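Long-range contacts in tyrosinase (Aspergillus oryzae, PDB 6JU8), which probably uses a pair of copper ions and molecular oxygen to oxidise L-tyrosine and L-dopa to L-dopaquinone, a step in melanin formation: residues Y64-G69 / A367-W373; I70-T76 / P92-H98; T105-Y110 / L408-H412. The protein carries 1 engineered substitution. One frame throughout, in Å; residues are numbered along the deposited sequence.

Contact 1: Y64-G69 / A367-W373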
loop_
_atom_site.group_PDB
_atom_site.type_symbol
_atom_site.label_atom_id
_atom_site.label_comp_id
_atom_site.label_asym_id
_atom_site.label_seq_id
_atom_site.Cartn_x
_atom_site.Cartn_y
_atom_site.Cartn_z
ATOM N N TYR A 64 -1.635 -2.350 -23.022
ATOM C CA TYR A 64 -2.414 -1.665 -21.991
ATOM C C TYR A 64 -2.183 -0.166 -21.989
ATOM O O TYR A 64 -3.122 0.644 -21.916
ATOM C CB TYR A 64 -2.061 -2.264 -20.622
ATOM C CG TYR A 64 -2.947 -1.718 -19.509
ATOM C CD1 TYR A 64 -4.147 -2.345 -19.170
ATOM C CD2 TYR A 64 -2.559 -0.584 -18.806
ATOM C CE1 TYR A 64 -4.942 -1.849 -18.151
ATOM C CE2 TYR A 64 -3.351 -0.067 -17.784
ATOM C CZ TYR A 64 -4.539 -0.703 -17.480
ATOM O OH TYR A 64 -5.324 -0.195 -16.462
ATOM N N PHE A 65 -0.909 0.235 -22.081
ATOM C CA PHE A 65 -0.594 1.651 -22.054
ATOM C C PHE A 65 -1.355 2.381 -23.167
ATOM O O PHE A 65 -1.955 3.428 -22.973
ATOM C CB PHE A 65 0.917 1.906 -22.216
ATOM C CG PHE A 65 1.255 3.374 -22.138
ATOM C CD1 PHE A 65 1.082 4.211 -23.238
ATOM C CD2 PHE A 65 1.742 3.922 -20.947
ATOM C CE1 PHE A 65 1.366 5.571 -23.168
ATOM C CE2 PHE A 65 2.016 5.270 -20.870
ATOM C CZ PHE A 65 1.853 6.085 -21.971
ATOM N N ARG A 66 -1.318 1.836 -24.391
ATOM C CA ARG A 66 -1.961 2.540 -25.497
ATOM C C ARG A 66 -3.474 2.506 -25.394
ATOM O O ARG A 66 -4.140 3.469 -25.807
ATOM C CB ARG A 66 -1.480 1.961 -26.826
ATOM C CG ARG A 66 -0.010 2.191 -27.131
ATOM C CD ARG A 66 0.329 3.640 -27.457
ATOM N NE ARG A 66 -0.499 4.208 -28.524
ATOM C CZ ARG A 66 -0.347 3.951 -29.809
ATOM N NH1 ARG A 66 0.586 3.099 -30.234
ATOM N NH2 ARG A 66 -1.158 4.511 -30.713
ATOM N N LEU A 67 -4.066 1.430 -24.889
ATOM C CA LEU A 67 -5.514 1.407 -24.675
ATOM C C LEU A 67 -5.952 2.407 -23.616
ATOM O O LEU A 67 -6.906 3.169 -23.838
ATOM C CB LEU A 67 -5.952 -0.009 -24.267
ATOM C CG LEU A 67 -5.791 -1.044 -25.379
ATOM C CD1 LEU A 67 -5.985 -2.436 -24.811
ATOM C CD2 LEU A 67 -6.802 -0.763 -26.495
ATOM N N ALA A 68 -5.234 2.463 -22.492
ATOM C CA ALA A 68 -5.475 3.500 -21.492
ATOM C C ALA A 68 -5.231 4.892 -22.063
ATOM O O ALA A 68 -5.906 5.861 -21.704
ATOM C CB ALA A 68 -4.584 3.267 -20.290
ATOM N N GLY A 69 -4.274 5.013 -22.987
ATOM C CA GLY A 69 -3.952 6.303 -23.571
ATOM C C GLY A 69 -5.066 6.850 -24.425
ATOM O O GLY A 69 -5.117 8.059 -24.666
ATOM N N ALA A 367 -7.277 6.230 -16.571
ATOM C CA ALA A 367 -7.426 4.931 -17.239
ATOM C C ALA A 367 -6.216 4.034 -17.040
ATOM O O ALA A 367 -6.316 2.825 -17.276
ATOM C CB ALA A 367 -7.736 5.148 -18.723
ATOM N N TYR A 368 -5.088 4.559 -16.543
ATOM C CA TYR A 368 -3.929 3.696 -16.287
ATOM C C TYR A 368 -4.193 2.777 -15.110
ATOM O O TYR A 368 -3.615 1.690 -15.023
ATOM C CB TYR A 368 -2.620 4.516 -16.116
ATOM C CG TYR A 368 -2.295 5.128 -17.452
ATOM C CD1 TYR A 368 -1.748 4.376 -18.472
ATOM C CD2 TYR A 368 -2.587 6.456 -17.716
ATOM C CE1 TYR A 368 -1.475 4.947 -19.715
ATOM C CE2 TYR A 368 -2.343 7.017 -18.958
ATOM C CZ TYR A 368 -1.780 6.275 -19.961
ATOM O OH TYR A 368 -1.541 6.794 -21.206
ATOM N N ASP A 369 -5.059 3.185 -14.172
ATOM C CA ASP A 369 -5.306 2.326 -13.013
ATOM C C ASP A 369 -6.258 1.217 -13.429
ATOM O O ASP A 369 -7.359 1.557 -13.911
ATOM C CB ASP A 369 -5.905 3.139 -11.864
ATOM C CG ASP A 369 -5.993 2.327 -10.576
ATOM O OD1 ASP A 369 -6.356 1.121 -10.685
ATOM O OD2 ASP A 369 -5.749 2.902 -9.488
ATOM N N PRO A 370 -5.919 -0.051 -13.290
ATOM C CA PRO A 370 -6.820 -1.116 -13.765
ATOM C C PRO A 370 -8.224 -1.073 -13.189
ATOM O O PRO A 370 -9.150 -1.622 -13.809
ATOM C CB PRO A 370 -6.074 -2.399 -13.324
ATOM C CG PRO A 370 -4.621 -1.987 -13.400
ATOM C CD PRO A 370 -4.599 -0.589 -12.810
ATOM N N ILE A 371 -8.451 -0.479 -12.007
ATOM C CA ILE A 371 -9.820 -0.368 -11.516
ATOM C C ILE A 371 -10.689 0.540 -12.388
ATOM O O ILE A 371 -11.923 0.444 -12.338
ATOM C CB ILE A 371 -9.875 0.098 -10.048
ATOM C CG1 ILE A 371 -11.209 -0.312 -9.410
ATOM C CG2 ILE A 371 -9.576 1.583 -9.921
ATOM C CD1 ILE A 371 -11.337 0.038 -7.944
ATOM N N PHE A 372 -10.089 1.437 -13.167
ATOM C CA PHE A 372 -10.822 2.312 -14.078
ATOM C C PHE A 372 -11.880 1.521 -14.838
ATOM O O PHE A 372 -13.044 1.920 -14.967
ATOM C CB PHE A 372 -9.847 2.962 -15.072
ATOM C CG PHE A 372 -10.535 3.764 -16.150
ATOM C CD1 PHE A 372 -10.948 3.146 -17.325
ATOM C CD2 PHE A 372 -10.757 5.128 -15.973
ATOM C CE1 PHE A 372 -11.596 3.889 -18.306
ATOM C CE2 PHE A 372 -11.376 5.877 -16.943
ATOM C CZ PHE A 372 -11.782 5.239 -18.111
ATOM N N TRP A 373 -11.474 0.395 -15.410
ATOM C CA TRP A 373 -12.326 -0.352 -16.323
ATOM C C TRP A 373 -13.457 -1.046 -15.585
ATOM O O TRP A 373 -14.538 -1.229 -16.127
ATOM C CB TRP A 373 -11.438 -1.376 -17.041
ATOM C CG TRP A 373 -10.200 -0.762 -17.636
ATOM C CD1 TRP A 373 -8.956 -0.685 -17.062
ATOM C CD2 TRP A 373 -10.075 -0.154 -18.935
ATOM N NE1 TRP A 373 -8.074 -0.052 -17.911
ATOM C CE2 TRP A 373 -8.742 0.273 -19.074
ATOM C CE3 TRP A 373 -10.970 0.070 -20.003
ATOM C CZ2 TRP A 373 -8.279 0.901 -20.228
ATOM C CZ3 TRP A 373 -10.506 0.702 -21.151
ATOM C CH2 TRP A 373 -9.159 1.119 -21.260
#

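Contact 2: I70-T76 / P92-H98. Engineered in segment 92-98: Ala96 (natural residue Cys). With CU (copper (II) ion), chain C.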
loop_
_atom_site.group_PDB
_atom_site.type_symbol
_atom_site.label_atom_id
_atom_site.label_comp_id
_atom_site.label_asym_id
_atom_site.label_seq_id
_atom_site.Cartn_x
_atom_site.Cartn_y
_atom_site.Cartn_z
ATOM N N ILE A 70 -6.005 6.022 -24.880
ATOM C CA ILE A 70 -7.139 6.567 -25.648
ATOM C C ILE A 70 -7.873 7.605 -24.847
ATOM O O ILE A 70 -8.346 8.615 -25.384
ATOM C CB ILE A 70 -8.088 5.406 -26.044
ATOM C CG1 ILE A 70 -7.439 4.490 -27.091
ATOM C CG2 ILE A 70 -9.412 5.957 -26.538
ATOM C CD1 ILE A 70 -8.142 3.172 -27.298
ATOM N N HIS A 71 -8.029 7.349 -23.553
ATOM C CA HIS A 71 -8.892 8.161 -22.695
ATOM C C HIS A 71 -8.350 9.578 -22.521
ATOM O O HIS A 71 -9.122 10.524 -22.510
ATOM C CB HIS A 71 -8.996 7.461 -21.345
ATOM C CG HIS A 71 -9.955 8.046 -20.372
ATOM N ND1 HIS A 71 -9.492 8.795 -19.300
ATOM C CD2 HIS A 71 -11.297 8.027 -20.279
ATOM C CE1 HIS A 71 -10.555 9.186 -18.589
ATOM N NE2 HIS A 71 -11.654 8.739 -19.153
ATOM N N GLY A 72 -7.039 9.744 -22.333
ATOM C CA GLY A 72 -6.440 10.992 -21.903
ATOM C C GLY A 72 -5.000 11.132 -22.338
ATOM O O GLY A 72 -4.667 10.987 -23.513
ATOM N N ALA A 73 -4.147 11.480 -21.380
ATOM C CA ALA A 73 -2.723 11.655 -21.650
ATOM C C ALA A 73 -2.134 10.326 -22.094
ATOM O O ALA A 73 -2.577 9.273 -21.598
ATOM C CB ALA A 73 -2.012 12.184 -20.407
ATOM N N PRO A 74 -1.123 10.290 -22.952
ATOM C CA PRO A 74 -0.361 11.444 -23.440
ATOM C C PRO A 74 -0.928 12.171 -24.651
ATOM O O PRO A 74 -0.229 12.991 -25.273
ATOM C CB PRO A 74 0.998 10.804 -23.820
ATOM C CG PRO A 74 0.617 9.411 -24.253
ATOM C CD PRO A 74 -0.489 8.992 -23.322
ATOM N N TRP A 75 -2.171 11.901 -25.008
ATOM C CA TRP A 75 -2.903 12.648 -26.014
ATOM C C TRP A 75 -2.382 12.391 -27.424
ATOM O O TRP A 75 -2.220 13.331 -28.205
ATOM C CB TRP A 75 -2.891 14.145 -25.673
ATOM C CG TRP A 75 -3.337 14.447 -24.270
ATOM C CD1 TRP A 75 -4.543 14.151 -23.684
ATOM C CD2 TRP A 75 -2.571 15.139 -23.284
ATOM N NE1 TRP A 75 -4.567 14.605 -22.385
ATOM C CE2 TRP A 75 -3.360 15.219 -22.115
ATOM C CE3 TRP A 75 -1.286 15.691 -23.285
ATOM C CZ2 TRP A 75 -2.921 15.831 -20.936
ATOM C CZ3 TRP A 75 -0.849 16.291 -22.120
ATOM C CH2 TRP A 75 -1.654 16.364 -20.970
ATOM N N THR A 76 -2.163 11.122 -27.762
ATOM C CA THR A 76 -1.636 10.753 -29.063
ATOM C C THR A 76 -2.709 10.109 -29.943
ATOM O O THR A 76 -3.813 9.835 -29.512
ATOM C CB THR A 76 -0.470 9.744 -28.963
ATOM O OG1 THR A 76 -0.991 8.474 -28.539
ATOM C CG2 THR A 76 0.576 10.162 -27.944
ATOM N N PRO A 92 -4.663 20.312 -24.019
ATOM C CA PRO A 92 -4.738 19.014 -24.695
ATOM C C PRO A 92 -5.652 18.073 -23.926
ATOM O O PRO A 92 -5.662 18.054 -22.695
ATOM C CB PRO A 92 -3.286 18.524 -24.650
ATOM C CG PRO A 92 -2.482 19.791 -24.596
ATOM C CD PRO A 92 -3.281 20.740 -23.750
ATOM N N THR A 93 -6.418 17.283 -24.656
ATOM C CA THR A 93 -7.329 16.336 -23.999
ATOM C C THR A 93 -7.416 15.069 -24.839
ATOM O O THR A 93 -6.933 15.033 -25.979
ATOM C CB THR A 93 -8.684 17.019 -23.795
ATOM O OG1 THR A 93 -9.484 16.281 -22.859
ATOM C CG2 THR A 93 -9.425 17.071 -25.117
ATOM N N GLY A 94 -7.989 14.027 -24.264
ATOM C CA GLY A 94 -8.089 12.733 -24.902
ATOM C C GLY A 94 -9.369 12.594 -25.706
ATOM O O GLY A 94 -10.147 13.541 -25.892
ATOM N N PHE A 95 -9.570 11.359 -26.203
ATOM C CA PHE A 95 -10.777 11.098 -26.985
ATOM C C PHE A 95 -11.998 10.982 -26.091
ATOM O O PHE A 95 -13.119 11.010 -26.594
ATOM C CB PHE A 95 -10.643 9.802 -27.782
ATOM C CG PHE A 95 -9.611 9.880 -28.885
ATOM C CD1 PHE A 95 -9.920 10.580 -30.037
ATOM C CD2 PHE A 95 -8.385 9.236 -28.817
ATOM C CE1 PHE A 95 -9.012 10.655 -31.082
ATOM C CE2 PHE A 95 -7.449 9.316 -29.845
ATOM C CZ PHE A 95 -7.798 10.003 -30.999
ATOM N N ALA A 96 -11.796 10.720 -24.804
ATOM C CA ALA A 96 -12.906 10.439 -23.916
ATOM C C ALA A 96 -13.894 11.602 -23.907
ATOM O O ALA A 96 -13.492 12.770 -23.928
ATOM C CB ALA A 96 -12.398 10.197 -22.503
ATOM N N VAL A 97 -15.169 11.244 -23.854
ATOM C CA VAL A 97 -16.218 12.251 -23.719
ATOM C C VAL A 97 -16.575 12.445 -22.251
ATOM O O VAL A 97 -17.032 11.509 -21.594
ATOM C CB VAL A 97 -17.503 11.857 -24.473
ATOM C CG1 VAL A 97 -18.597 12.864 -24.146
ATOM C CG2 VAL A 97 -17.241 11.806 -25.972
ATOM N N HIS A 98 -16.348 13.653 -21.753
ATOM C CA HIS A 98 -16.795 14.096 -20.437
ATOM C C HIS A 98 -17.625 15.360 -20.594
ATOM O O HIS A 98 -17.366 16.160 -21.511
ATOM C CB HIS A 98 -15.592 14.319 -19.498
ATOM C CG HIS A 98 -14.838 13.038 -19.288
ATOM N ND1 HIS A 98 -13.566 12.859 -19.794
ATOM C CD2 HIS A 98 -15.155 11.874 -18.670
ATOM C CE1 HIS A 98 -13.132 11.664 -19.459
ATOM N NE2 HIS A 98 -14.078 11.014 -18.797
HETATM CU CU CU C . -13.776 8.876 -19.260
HETATM O O HOH W 1 -9.293 13.201 -21.788
HETATM O O HOH W 2 -5.285 14.662 -28.271
HETATM O O HOH W 3 -13.757 8.559 -17.359
#

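Contact 3: T105-Y110 / L408-H412. With CU (copper (II) ion), chain C.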
loop_
_atom_site.group_PDB
_atom_site.type_symbol
_atom_site.label_atom_id
_atom_site.label_comp_id
_atom_site.label_asym_id
_atom_site.label_seq_id
_atom_site.Cartn_x
_atom_site.Cartn_y
_atom_site.Cartn_z
ATOM N N THR A 105 -22.269 6.618 -23.727
ATOM C CA THR A 105 -22.128 5.753 -24.909
ATOM C C THR A 105 -20.691 5.677 -25.376
ATOM O O THR A 105 -20.212 4.602 -25.789
ATOM C CB THR A 105 -23.077 6.218 -26.031
ATOM O OG1 THR A 105 -22.887 7.630 -26.166
ATOM C CG2 THR A 105 -24.523 5.928 -25.635
ATOM N N TRP A 106 -19.952 6.789 -25.275
ATOM C CA TRP A 106 -18.506 6.685 -25.576
ATOM C C TRP A 106 -17.883 5.634 -24.684
ATOM O O TRP A 106 -17.117 4.762 -25.130
ATOM C CB TRP A 106 -17.835 8.074 -25.405
ATOM C CG TRP A 106 -16.409 8.008 -25.886
ATOM C CD1 TRP A 106 -15.984 8.303 -27.154
ATOM C CD2 TRP A 106 -15.256 7.623 -25.147
ATOM N NE1 TRP A 106 -14.614 8.121 -27.261
ATOM C CE2 TRP A 106 -14.157 7.698 -26.032
ATOM C CE3 TRP A 106 -15.042 7.200 -23.822
ATOM C CZ2 TRP A 106 -12.857 7.374 -25.633
ATOM C CZ3 TRP A 106 -13.751 6.888 -23.432
ATOM C CH2 TRP A 106 -12.665 6.970 -24.332
ATOM N N HIS A 107 -18.183 5.687 -23.372
ATOM C CA HIS A 107 -17.560 4.731 -22.460
ATOM C C HIS A 107 -18.090 3.326 -22.648
ATOM O O HIS A 107 -17.324 2.369 -22.410
ATOM C CB HIS A 107 -17.723 5.208 -21.006
ATOM C CG HIS A 107 -16.844 6.370 -20.689
ATOM N ND1 HIS A 107 -17.181 7.697 -20.929
ATOM C CD2 HIS A 107 -15.597 6.425 -20.164
ATOM C CE1 HIS A 107 -16.183 8.493 -20.543
ATOM N NE2 HIS A 107 -15.199 7.743 -20.084
ATOM N N ARG A 108 -19.322 3.135 -23.118
ATOM C CA ARG A 108 -19.827 1.799 -23.409
ATOM C C ARG A 108 -18.929 1.143 -24.444
ATOM O O ARG A 108 -18.554 -0.033 -24.301
ATOM C CB ARG A 108 -21.280 1.882 -23.894
ATOM C CG ARG A 108 -21.826 0.512 -24.345
ATOM C CD ARG A 108 -23.354 0.507 -24.436
ATOM N NE ARG A 108 -23.960 0.536 -23.112
ATOM C CZ ARG A 108 -25.230 0.750 -22.835
ATOM N NH1 ARG A 108 -26.147 0.949 -23.779
ATOM N NH2 ARG A 108 -25.618 0.766 -21.558
ATOM N N VAL A 109 -18.581 1.889 -25.505
ATOM C CA VAL A 109 -17.710 1.321 -26.542
ATOM C C VAL A 109 -16.313 1.093 -25.996
ATOM O O VAL A 109 -15.672 0.062 -26.282
ATOM C CB VAL A 109 -17.684 2.230 -27.786
ATOM C CG1 VAL A 109 -16.795 1.609 -28.874
ATOM C CG2 VAL A 109 -19.068 2.478 -28.383
ATOM N N TYR A 110 -15.788 2.015 -25.191
ATOM C CA TYR A 110 -14.426 1.886 -24.647
ATOM C C TYR A 110 -14.293 0.630 -23.810
ATOM O O TYR A 110 -13.301 -0.108 -23.961
ATOM C CB TYR A 110 -14.128 3.119 -23.809
ATOM C CG TYR A 110 -12.690 3.378 -23.435
ATOM C CD1 TYR A 110 -11.619 3.020 -24.237
ATOM C CD2 TYR A 110 -12.410 4.037 -22.233
ATOM C CE1 TYR A 110 -10.309 3.294 -23.876
ATOM C CE2 TYR A 110 -11.106 4.356 -21.867
ATOM C CZ TYR A 110 -10.055 3.959 -22.684
ATOM O OH TYR A 110 -8.778 4.288 -22.283
ATOM N N LEU A 408 -18.174 8.581 -32.277
ATOM C CA LEU A 408 -17.474 8.231 -31.036
ATOM C C LEU A 408 -16.058 7.807 -31.365
ATOM O O LEU A 408 -15.631 6.656 -31.250
ATOM C CB LEU A 408 -18.264 7.138 -30.319
ATOM C CG LEU A 408 -19.712 7.469 -29.990
ATOM C CD1 LEU A 408 -20.426 6.251 -29.409
ATOM C CD2 LEU A 408 -19.799 8.648 -29.034
ATOM N N ARG A 409 -15.281 8.816 -31.790
ATOM C CA ARG A 409 -13.868 8.621 -32.120
ATOM C C ARG A 409 -13.127 8.159 -30.878
ATOM O O ARG A 409 -13.440 8.628 -29.773
ATOM C CB ARG A 409 -13.289 9.948 -32.638
ATOM C CG ARG A 409 -13.944 10.422 -33.940
ATOM C CD ARG A 409 -13.217 11.652 -34.502
ATOM N NE ARG A 409 -12.576 12.390 -33.422
ATOM C CZ ARG A 409 -11.354 12.900 -33.441
ATOM N NH1 ARG A 409 -10.857 13.552 -32.393
ATOM N NH2 ARG A 409 -10.601 12.765 -34.532
ATOM N N PRO A 410 -12.137 7.285 -30.986
ATOM C CA PRO A 410 -11.545 6.770 -32.209
ATOM C C PRO A 410 -12.011 5.384 -32.616
ATOM O O PRO A 410 -11.298 4.656 -33.325
ATOM C CB PRO A 410 -10.064 6.703 -31.757
ATOM C CG PRO A 410 -10.198 6.092 -30.384
ATOM C CD PRO A 410 -11.382 6.827 -29.788
ATOM N N PHE A 411 -13.217 5.003 -32.228
ATOM C CA PHE A 411 -13.653 3.622 -32.278
ATOM C C PHE A 411 -14.266 3.258 -33.626
ATOM O O PHE A 411 -15.284 3.826 -33.995
ATOM C CB PHE A 411 -14.656 3.361 -31.156
ATOM C CG PHE A 411 -14.128 3.696 -29.779
ATOM C CD1 PHE A 411 -12.892 3.207 -29.361
ATOM C CD2 PHE A 411 -14.876 4.476 -28.905
ATOM C CE1 PHE A 411 -12.427 3.499 -28.076
ATOM C CE2 PHE A 411 -14.433 4.741 -27.628
ATOM C CZ PHE A 411 -13.207 4.236 -27.215
ATOM N N HIS A 412 -13.653 2.307 -34.304
ATOM C CA HIS A 412 -14.084 1.875 -35.632
ATOM C C HIS A 412 -14.927 0.603 -35.575
ATOM O O HIS A 412 -14.704 -0.282 -34.744
ATOM C CB HIS A 412 -12.878 1.623 -36.529
ATOM C CG HIS A 412 -12.152 2.887 -36.881
ATOM N ND1 HIS A 412 -10.849 3.093 -36.502
ATOM C CD2 HIS A 412 -12.503 3.973 -37.588
ATOM C CE1 HIS A 412 -10.425 4.264 -36.943
ATOM N NE2 HIS A 412 -11.418 4.817 -37.617
HETATM CU CU CU C . -13.776 8.876 -19.260
HETATM O O HOH W 3 -13.757 8.559 -17.359
#

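Contact 1: Y64-G69 / A367-W373
Tyr64 reaches from helix 64-69 to the turn that leads into helix 371-389, and its phenol ends among backbone and indole groups of residues 367-373. Its CB leaves the helix alongside the opposite segment; with CG anti to the backbone N (chi1 -173°) the ring then extends toward that turn. Farther out, CE2 comes 3.3 Å from Tyr368 O, at the ring edge, while CE1 on the other flank lies 3.6 Å from Trp373 NE1. At the tip, OH does two jobs. It donates to Tyr368 O at 2.9 Å, approaching from above the carbonyl plane, and it accepts from Trp373 NE1 at 3.1 Å, with the N-H bent to 149° but the oxygen almost in the indole plane. Pro370 packs against the same hydroxyl, its CG 3.6 Å from Tyr64 OH.

Tyr368 runs the other way, back toward the helix. Ala68 CB lies over one face of its ring, a CH-pi contact with 3.9 Å from the methyl carbon to the centroid. The Phe65 ring meets the Tyr368 ring obliquely, planes at 44°, and Tyr368 OH sits over the Phe65 face near its rim. That hydroxyl finds its polar partner outside the two segments, at Ala73 O. Asp369 OD1 accepts from Ile371 N, a capping bond in the turn that leads into the helix, while its OD2 forms a salt bridge with Lys239. Tyr114 stacks on Trp373.

One buried hydroxyl therefore acts as donor and acceptor at once, which satisfies the indole N-H without water and fixes the rotation of the phenol O-H. The other cross-segment contacts are mostly ring and methyl packing; these two bonds link the turn and the indole of helix 371-389 to helix 64-69 within the common central domain of tyrosinases.

Contact 2: I70-T76 / P92-H98
His71 O is met by two groups of the 92-98 side: water 1, which also accepts from Gly94 N, gives it a hydrogen at 2.8 Å, and Gly94 CA makes a CA-H...O contact at 3.4 Å. Gly94 has no room for a side chain here, since a CB would run into His71 O and Gly72 CA. Next to this, Phe95 N donates to Ile70 O at 3.1 Å.

The side chains of both segments converge on a copper ion, bound by His71 NE2 at 2.1 Å and His98 NE2 at 2.2 Å, with water 3 and His107 completing its shell. The two imidazoles are steeply turned, planes at 79°, and His71 NE2 lies at the edge of the His98 ring, in its plane. His71 reaches the metal with CG anti to its backbone N (chi1 -173°), the ring passing the engineered Ala96, whose CB is 3.3 Å from His71 CD2. Farther out, Pro92 CB rests over the six-membered ring of Trp75, on the face opposite Ala73 CA.

With the loops joined at Ile70-Phe95 directly and at His71-Gly94 through water, they place two imidazole nitrogens on one copper, and the metal itself becomes a further link between them.

Contact 3: T105-Y110 / L408-H412
Phe411 packs on Trp106, Val109 and Tyr110 of helix 103-129. Trp106 offers a face: Phe411 CE2 sits above the indole plane, 3.4 Å from Trp106 CE2, with the five-membered ring and the phenyl inclined at 40°. Phe411 CZ lies near both other rings, 3.5 Å from Trp106 CZ2 and 3.6 Å from Tyr110 CD1, which stands at the phenyl edge. Val109 lies alongside, its CG1 3.5 Å from Phe411 CD2; being anti to the backbone N (chi1 -179°), that methyl is the branch used here, whereas CG2 points to Leu408 CD1 at 4.1 Å.

The indole edge carries the polar link. Trp106 NE1 donates to Arg409 O at 2.8 Å with a nearly straight N-H (166°), the oxygen lying in the indole plane and the donor tilted from the carbonyl plane. Pro410, joined to Arg409 by a cis peptide bond, places its CD over the centre of the Phe411 ring.

On the helix, Trp106 CE3 lies over the imidazole face of His107, whose NE2 binds copper at 2.0 Å. The Trp106-Tyr110-Phe411 aromatic cluster thus backs one of the helices of the four-helix bundle that holds the type-3 dicopper centre of tyrosinases.

Contacts 2 and 3 meet at one copper ion: 70-76 / 92-98 supplies His71 and His98, 105-110 / 408-412 supplies His107, and water 3 is common to both. Their centres are 12 Å apart, and Ala96 CA packs on Trp106 CH2 at 3.5 Å. Contact 1 holds no ligand of this ion but packs against its ligand His71, Phe372 CZ being 3.6 Å from His71 CD2; its helix 371-389 carries His376, which joins His332 and His336 on the second copper. Tyr368 OH probably hydrogen-bonds to Ala73 O (2.7 Å), tying contact 1 to contact 2, and Tyr110 OH probably does so to Leu67 O (2.7 Å), tying contact 3 to contact 1.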